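PDB 3ZQX: cellulose 1,4-beta-cellobiosidase from Clostridium thermocellum, which probably releases cellobiose from cellulose as part of the full-length enzyme, and is represented here by its family 3b carbohydrate-binding module, of a kind that generally attaches to cellulose. Local coordinates for residues V3-L8 with V130-N135; V39-F44 with Y78-F83. The protein carries 1 engineered substitution. All blocks are in the same frame, centred on the assembly; numbering follows the deposited sequence.

Interaction 1. Residues V3-L8 with V130-N135; sequences VKVQYL and VTLYKN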
loop_
_atom_site.group_PDB
_atom_site.type_symbol
_atom_site.label_atom_id
_atom_site.label_comp_id
_atom_site.label_asym_id
_atom_site.label_seq_id
_atom_site.Cartn_x
_atom_site.Cartn_y
_atom_site.Cartn_z
ATOM N N VAL A 3 3.927 13.728 -3.899
ATOM C CA VAL A 3 3.759 12.695 -2.892
ATOM C C VAL A 3 4.652 11.471 -3.146
ATOM O O VAL A 3 4.940 11.114 -4.294
ATOM C CB VAL A 3 2.278 12.269 -2.769
ATOM C CG1 VAL A 3 1.486 13.309 -1.975
ATOM C CG2 VAL A 3 1.662 12.044 -4.154
ATOM N N LYS A 4 5.096 10.848 -2.060
ATOM C CA LYS A 4 5.885 9.621 -2.113
ATOM C C LYS A 4 5.398 8.648 -1.047
ATOM O O LYS A 4 4.655 9.034 -0.139
ATOM C CB LYS A 4 7.374 9.911 -1.896
ATOM C CG LYS A 4 7.716 10.417 -0.497
ATOM C CD LYS A 4 9.209 10.674 -0.340
ATOM C CE LYS A 4 9.538 11.134 1.069
ATOM N NZ LYS A 4 10.994 11.429 1.262
ATOM N N VAL A 5 5.828 7.389 -1.152
ATOM C CA VAL A 5 5.509 6.361 -0.173
ATOM C C VAL A 5 6.755 5.878 0.519
ATOM O O VAL A 5 7.769 5.605 -0.130
ATOM C CB VAL A 5 4.862 5.120 -0.837
ATOM C CG1 VAL A 5 4.642 4.010 0.188
ATOM C CG2 VAL A 5 3.563 5.497 -1.515
ATOM N N GLN A 6 6.650 5.750 1.837
ATOM C CA GLN A 6 7.608 4.984 2.619
ATOM C C GLN A 6 6.947 3.693 3.073
ATOM O O GLN A 6 5.725 3.631 3.258
ATOM C CB GLN A 6 8.066 5.761 3.843
ATOM C CG GLN A 6 8.557 7.140 3.515
ATOM C CD GLN A 6 9.166 7.808 4.713
ATOM O OE1 GLN A 6 8.584 7.814 5.801
ATOM N NE2 GLN A 6 10.365 8.350 4.536
ATOM N N TYR A 7 7.760 2.655 3.236
ATOM C CA TYR A 7 7.296 1.320 3.577
ATOM C C TYR A 7 8.201 0.711 4.621
ATOM O O TYR A 7 9.390 1.022 4.690
ATOM C CB TYR A 7 7.348 0.457 2.317
ATOM C CG TYR A 7 7.343 -1.060 2.450
ATOM C CD1 TYR A 7 6.159 -1.771 2.558
ATOM C CD2 TYR A 7 8.529 -1.787 2.378
ATOM C CE1 TYR A 7 6.153 -3.159 2.623
ATOM C CE2 TYR A 7 8.532 -3.172 2.446
ATOM C CZ TYR A 7 7.342 -3.857 2.555
ATOM O OH TYR A 7 7.368 -5.237 2.607
ATOM N N LEU A 8 7.616 -0.166 5.424
ATOM C CA LEU A 8 8.377 -1.138 6.188
ATOM C C LEU A 8 7.580 -2.436 6.240
ATOM O O LEU A 8 6.349 -2.443 6.114
ATOM C CB LEU A 8 8.729 -0.630 7.589
ATOM C CG LEU A 8 7.598 -0.382 8.590
ATOM C CD1 LEU A 8 7.169 -1.666 9.277
ATOM C CD2 LEU A 8 8.024 0.652 9.623
ATOM N N VAL A 130 6.035 0.439 -4.214
ATOM C CA VAL A 130 4.638 0.758 -3.945
ATOM C C VAL A 130 4.379 2.051 -4.693
ATOM O O VAL A 130 5.116 3.019 -4.530
ATOM C CB VAL A 130 4.379 0.908 -2.429
ATOM C CG1 VAL A 130 2.981 1.454 -2.140
ATOM C CG2 VAL A 130 4.590 -0.429 -1.742
ATOM N N THR A 131 3.338 2.073 -5.508
ATOM C CA THR A 131 3.097 3.193 -6.409
ATOM C C THR A 131 2.010 4.124 -5.896
ATOM O O THR A 131 1.136 3.729 -5.107
ATOM C CB THR A 131 2.673 2.708 -7.791
ATOM O OG1 THR A 131 1.568 1.817 -7.618
ATOM C CG2 THR A 131 3.827 2.009 -8.515
ATOM N N LEU A 132 2.119 5.385 -6.301
ATOM C CA LEU A 132 1.026 6.342 -6.171
ATOM C C LEU A 132 0.627 6.874 -7.534
ATOM O O LEU A 132 1.489 7.192 -8.367
ATOM C CB LEU A 132 1.412 7.541 -5.311
ATOM C CG LEU A 132 1.803 7.259 -3.871
ATOM C CD1 LEU A 132 2.275 8.539 -3.196
ATOM C CD2 LEU A 132 0.644 6.621 -3.111
ATOM N N TYR A 133 -0.686 7.000 -7.725
ATOM C CA TYR A 133 -1.279 7.627 -8.900
ATOM C C TYR A 133 -2.121 8.809 -8.465
ATOM O O TYR A 133 -2.759 8.785 -7.396
ATOM C CB TYR A 133 -2.173 6.643 -9.656
ATOM C CG TYR A 133 -1.417 5.485 -10.256
ATOM C CD1 TYR A 133 -1.116 4.359 -9.500
ATOM C CD2 TYR A 133 -0.986 5.520 -11.573
ATOM C CE1 TYR A 133 -0.416 3.298 -10.046
ATOM C CE2 TYR A 133 -0.282 4.455 -12.124
ATOM C CZ TYR A 133 0.001 3.351 -11.348
ATOM O OH TYR A 133 0.698 2.280 -11.871
ATOM N N LYS A 134 -2.082 9.860 -9.273
ATOM C CA LYS A 134 -2.870 11.048 -9.034
ATOM C C LYS A 134 -3.106 11.710 -10.383
ATOM O O LYS A 134 -2.194 11.770 -11.211
ATOM C CB LYS A 134 -2.080 11.966 -8.108
ATOM C CG LYS A 134 -2.710 13.309 -7.863
ATOM C CD LYS A 134 -2.012 14.056 -6.730
ATOM C CE LYS A 134 -0.501 14.132 -6.931
ATOM N NZ LYS A 134 -0.100 14.954 -8.108
ATOM N N ASN A 135 -4.298 12.248 -10.595
ATOM C CA ASN A 135 -4.626 12.896 -11.855
ATOM C C ASN A 135 -4.354 12.004 -13.059
ATOM O O ASN A 135 -3.937 12.482 -14.105
ATOM C CB ASN A 135 -3.882 14.222 -12.002
ATOM C CG ASN A 135 -4.499 15.113 -13.070
ATOM O OD1 ASN A 135 -5.722 15.184 -13.203
ATOM N ND2 ASN A 135 -3.660 15.786 -13.839
#

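Interaction 2. Residues V39-F44 with Y78-F83; sequences VLRYYF and YLQLEF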
loop_
_atom_site.group_PDB
_atom_site.type_symbol
_atom_site.label_atom_id
_atom_site.label_comp_id
_atom_site.label_asym_id
_atom_site.label_seq_id
_atom_site.Cartn_x
_atom_site.Cartn_y
_atom_site.Cartn_z
ATOM N N VAL A 39 -4.215 7.368 -5.285
ATOM C CA VAL A 39 -4.373 5.922 -5.310
ATOM C C VAL A 39 -3.021 5.292 -5.000
ATOM O O VAL A 39 -2.019 5.623 -5.640
ATOM C CB VAL A 39 -4.833 5.467 -6.710
ATOM C CG1 VAL A 39 -4.838 3.954 -6.817
ATOM C CG2 VAL A 39 -6.211 6.037 -7.041
ATOM N N LEU A 40 -2.990 4.396 -4.020
ATOM C CA LEU A 40 -1.783 3.649 -3.667
ATOM C C LEU A 40 -1.948 2.189 -4.082
ATOM O O LEU A 40 -3.030 1.620 -3.916
ATOM C CB LEU A 40 -1.547 3.745 -2.153
ATOM C CG LEU A 40 -0.388 2.948 -1.539
ATOM C CD1 LEU A 40 0.142 3.620 -0.274
ATOM C CD2 LEU A 40 -0.781 1.511 -1.250
ATOM N N ARG A 41 -0.887 1.578 -4.619
ATOM C CA ARG A 41 -0.932 0.147 -4.935
ATOM C C ARG A 41 0.270 -0.610 -4.393
ATOM O O ARG A 41 1.423 -0.192 -4.561
ATOM C CB ARG A 41 -1.063 -0.088 -6.445
ATOM C CG ARG A 41 -2.379 0.426 -6.990
ATOM C CD ARG A 41 -2.521 0.235 -8.494
ATOM N NE ARG A 41 -3.852 0.693 -8.894
ATOM C CZ ARG A 41 -4.257 0.855 -10.148
ATOM N NH1 ARG A 41 -3.428 0.625 -11.152
ATOM N NH2 ARG A 41 -5.496 1.267 -10.390
ATOM N N TYR A 42 -0.037 -1.724 -3.727
ATOM C CA TYR A 42 0.939 -2.687 -3.231
ATOM C C TYR A 42 0.744 -3.980 -4.014
ATOM O O TYR A 42 -0.328 -4.586 -3.966
ATOM C CB TYR A 42 0.720 -2.930 -1.723
ATOM C CG TYR A 42 1.615 -4.006 -1.126
ATOM C CD1 TYR A 42 1.265 -5.347 -1.188
ATOM C CD2 TYR A 42 2.818 -3.673 -0.506
ATOM C CE1 TYR A 42 2.086 -6.328 -0.650
ATOM C CE2 TYR A 42 3.647 -4.643 0.023
ATOM C CZ TYR A 42 3.282 -5.969 -0.044
ATOM O OH TYR A 42 4.132 -6.912 0.493
ATOM N N TYR A 43 1.777 -4.373 -4.753
ATOM C CA TYR A 43 1.685 -5.460 -5.726
ATOM C C TYR A 43 2.036 -6.802 -5.115
ATOM O O TYR A 43 3.091 -6.959 -4.499
ATOM C CB TYR A 43 2.597 -5.158 -6.926
ATOM C CG TYR A 43 2.200 -3.876 -7.614
ATOM C CD1 TYR A 43 1.196 -3.870 -8.569
ATOM C CD2 TYR A 43 2.778 -2.655 -7.257
ATOM C CE1 TYR A 43 0.794 -2.691 -9.180
ATOM C CE2 TYR A 43 2.385 -1.470 -7.858
ATOM C CZ TYR A 43 1.398 -1.493 -8.819
ATOM O OH TYR A 43 1.015 -0.305 -9.395
ATOM N N PHE A 44 1.133 -7.768 -5.271
ATOM C CA PHE A 44 1.375 -9.110 -4.789
ATOM C C PHE A 44 0.586 -10.082 -5.634
ATOM O O PHE A 44 -0.466 -9.734 -6.175
ATOM C CB PHE A 44 0.999 -9.238 -3.298
ATOM C CG PHE A 44 -0.487 -9.270 -3.020
ATOM C CD1 PHE A 44 -1.242 -8.108 -2.977
ATOM C CD2 PHE A 44 -1.121 -10.481 -2.779
ATOM C CE1 PHE A 44 -2.601 -8.152 -2.702
ATOM C CE2 PHE A 44 -2.487 -10.539 -2.508
ATOM C CZ PHE A 44 -3.224 -9.364 -2.452
ATOM N N TYR A 78 -2.737 -6.410 -7.291
ATOM C CA TYR A 78 -2.415 -5.518 -6.178
ATOM C C TYR A 78 -3.558 -5.339 -5.191
ATOM O O TYR A 78 -4.741 -5.534 -5.508
ATOM C CB TYR A 78 -2.005 -4.109 -6.683
ATOM C CG TYR A 78 -3.004 -3.533 -7.676
ATOM C CD1 TYR A 78 -4.156 -2.876 -7.252
ATOM C CD2 TYR A 78 -2.818 -3.691 -9.043
ATOM C CE1 TYR A 78 -5.084 -2.397 -8.167
ATOM C CE2 TYR A 78 -3.736 -3.208 -9.967
ATOM C CZ TYR A 78 -4.868 -2.563 -9.522
ATOM O OH TYR A 78 -5.811 -2.081 -10.391
ATOM N N LEU A 79 -3.162 -4.940 -3.986
ATOM C CA LEU A 79 -3.999 -4.172 -3.079
ATOM C C LEU A 79 -3.979 -2.717 -3.531
ATOM O O LEU A 79 -2.910 -2.150 -3.773
ATOM C CB LEU A 79 -3.412 -4.210 -1.663
ATOM C CG LEU A 79 -3.980 -3.190 -0.671
ATOM C CD1 LEU A 79 -5.416 -3.523 -0.281
ATOM C CD2 LEU A 79 -3.086 -3.070 0.557
ATOM N N GLN A 80 -5.160 -2.107 -3.613
ATOM C CA GLN A 80 -5.295 -0.689 -3.866
ATOM C C GLN A 80 -5.878 -0.010 -2.634
ATOM O O GLN A 80 -6.848 -0.487 -2.037
ATOM C CB GLN A 80 -6.224 -0.452 -5.061
ATOM C CG GLN A 80 -6.568 1.006 -5.297
ATOM C CD GLN A 80 -7.094 1.227 -6.695
ATOM O OE1 GLN A 80 -6.401 0.951 -7.664
ATOM N NE2 GLN A 80 -8.337 1.693 -6.813
ATOM N N LEU A 81 -5.270 1.103 -2.244
ATOM C CA LEU A 81 -5.878 1.974 -1.251
ATOM C C LEU A 81 -6.268 3.282 -1.878
ATOM O O LEU A 81 -5.451 3.962 -2.519
ATOM C CB LEU A 81 -4.948 2.263 -0.079
ATOM C CG LEU A 81 -4.613 1.069 0.795
ATOM C CD1 LEU A 81 -3.711 1.508 1.931
ATOM C CD2 LEU A 81 -5.891 0.416 1.324
ATOM N N GLU A 82 -7.538 3.606 -1.700
ATOM C CA GLU A 82 -8.064 4.928 -1.960
ATOM C C GLU A 82 -8.494 5.500 -0.611
ATOM O O GLU A 82 -8.373 4.841 0.422
ATOM C CB GLU A 82 -9.209 4.863 -2.968
ATOM C CG GLU A 82 -8.699 4.573 -4.369
ATOM C CD GLU A 82 -9.791 4.244 -5.344
ATOM O OE1 GLU A 82 -10.404 3.171 -5.192
ATOM O OE2 GLU A 82 -10.036 5.053 -6.266
ATOM N N PHE A 83 -8.978 6.735 -0.622
ATOM C CA PHE A 83 -9.204 7.476 0.604
ATOM C C PHE A 83 -10.439 8.335 0.477
ATOM O O PHE A 83 -10.806 8.776 -0.603
ATOM C CB PHE A 83 -8.013 8.402 0.897
ATOM C CG PHE A 83 -6.697 7.676 0.954
ATOM C CD1 PHE A 83 -5.971 7.448 -0.204
ATOM C CD2 PHE A 83 -6.196 7.207 2.155
ATOM C CE1 PHE A 83 -4.772 6.742 -0.163
ATOM C CE2 PHE A 83 -4.995 6.508 2.205
ATOM C CZ PHE A 83 -4.286 6.281 1.045
#

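Interaction 1. Residues V3-L8 with V130-N135
Val3 and Val5 of strand 3-8 pack on Val130, Leu132 and Lys134 of strand 130-134 across the interior of the beta-sandwich that characterises family 3 carbohydrate-binding modules. The two strands belong to different sheets. Their axes approach to 7.0 Å and run roughly antiparallel at 157°, and no hydrogen bond joins them, as expected of a facing pair rather than of sheet neighbours.

The apolar contacts centre on Val5, whose two methyls mainly serve different partners. CG1, anti to the backbone N, meets Val130 CG1 at 3.8 Å, the side chains crossing at about a right angle. The same torsion sends CG2 obliquely against the fork of Leu132, 3.5 Å from its CD2. Leu132 thus sits between both valines, since its other methyl, CD1, reaches Val3 CG2 at 3.7 Å. Leu40 of the neighbouring strand and Phe23 of the facing sheet extend this core around Val130.

At the border an aliphatic lysine chain joins the contact: Lys134, bent at chi3 and chi4, lays CE 4.1 Å from Val3 CG2 and sends NZ on to a salt bridge with Asp2 and a hydrogen bond with Tyr33. Packing is tightest at Val5 CG2, 3.4 Å from Leu132 CG, closer than usual van der Waals separation.

Interaction 2. Residues V39-F44 with Y78-F83
Arg41 and Tyr78 meet because their first torsions bring both groups together over the same face of an antiparallel beta-sheet: Tyr78 takes chi1 50°, with CG between its backbone N and carbonyl carbon, whereas Arg41 has CG beside its backbone N and then runs extended to NE. The pairing is that of adjacent strands in one sheet of the family 3 beta-sandwich.

Four backbone bonds set the register, two in each hydrogen-bonded pair, Leu40 with Leu81 and Tyr42 with Leu79; Leu40 N to Leu81 O measures 2.9 Å. Arg41 with Gln80 is the non-hydrogen-bonded pair between them, and Tyr43 with Tyr78 follows beyond Tyr42 and Leu79. Leu40, Tyr42, Leu79 and Leu81 point into the sandwich, where Phe99 meets the ring of Tyr42.

On the other face the Arg41 chain lies over the Tyr78 ring, CD standing 3.6 Å from its centroid in a CH-pi contact. The guanidinium then stacks flat on the tyrosine, the planes 12° apart, with Tyr78 OH over its centre. Tyr43 lies side by side with Tyr78 and meets it obliquely, CD1 3.7 Å from Tyr78 CB. The partly exposed Arg41, Tyr78 and Gln80 could belong to the shallow groove described for family 3 modules.

Phe44, whose side chain lies about 5 Å from the bound calcium ion and touches the calcium ligand Asp114, presents its edge to Leu79 N, with CE1 3.5 Å from that nitrogen.

Gln80 fixes the guanidinium's rotation, with amide and guanidinium planes only 4° apart. Its OE1 accepts two hydrogen bonds in the carbonyl plane, from Arg41 NE at 2.8 Å and from Arg41 NH2 at 2.9 Å.

In the fold
From the N terminus, the chain first lays down strand 3-8 in one sheet, then crosses to the facing sheet at 39-44. Interaction 2 closes the inner loop when 78-83 returns beside that strand, after 33 intervening residues. Interaction 1 closes the outer one, of 121 residues, when 130-135 comes to face the N-terminal strand, so the two loops nest without crossing. The first contact joins the sheets across the sandwich, the second joins neighbours within one sheet. Strand 130-134 links them by lying alongside 39-43: Tyr133 N is 2.8 Å from Val39 O, and Thr131 OG1 probably hydrogen-bonds Tyr43 OH, also at 2.8 Å.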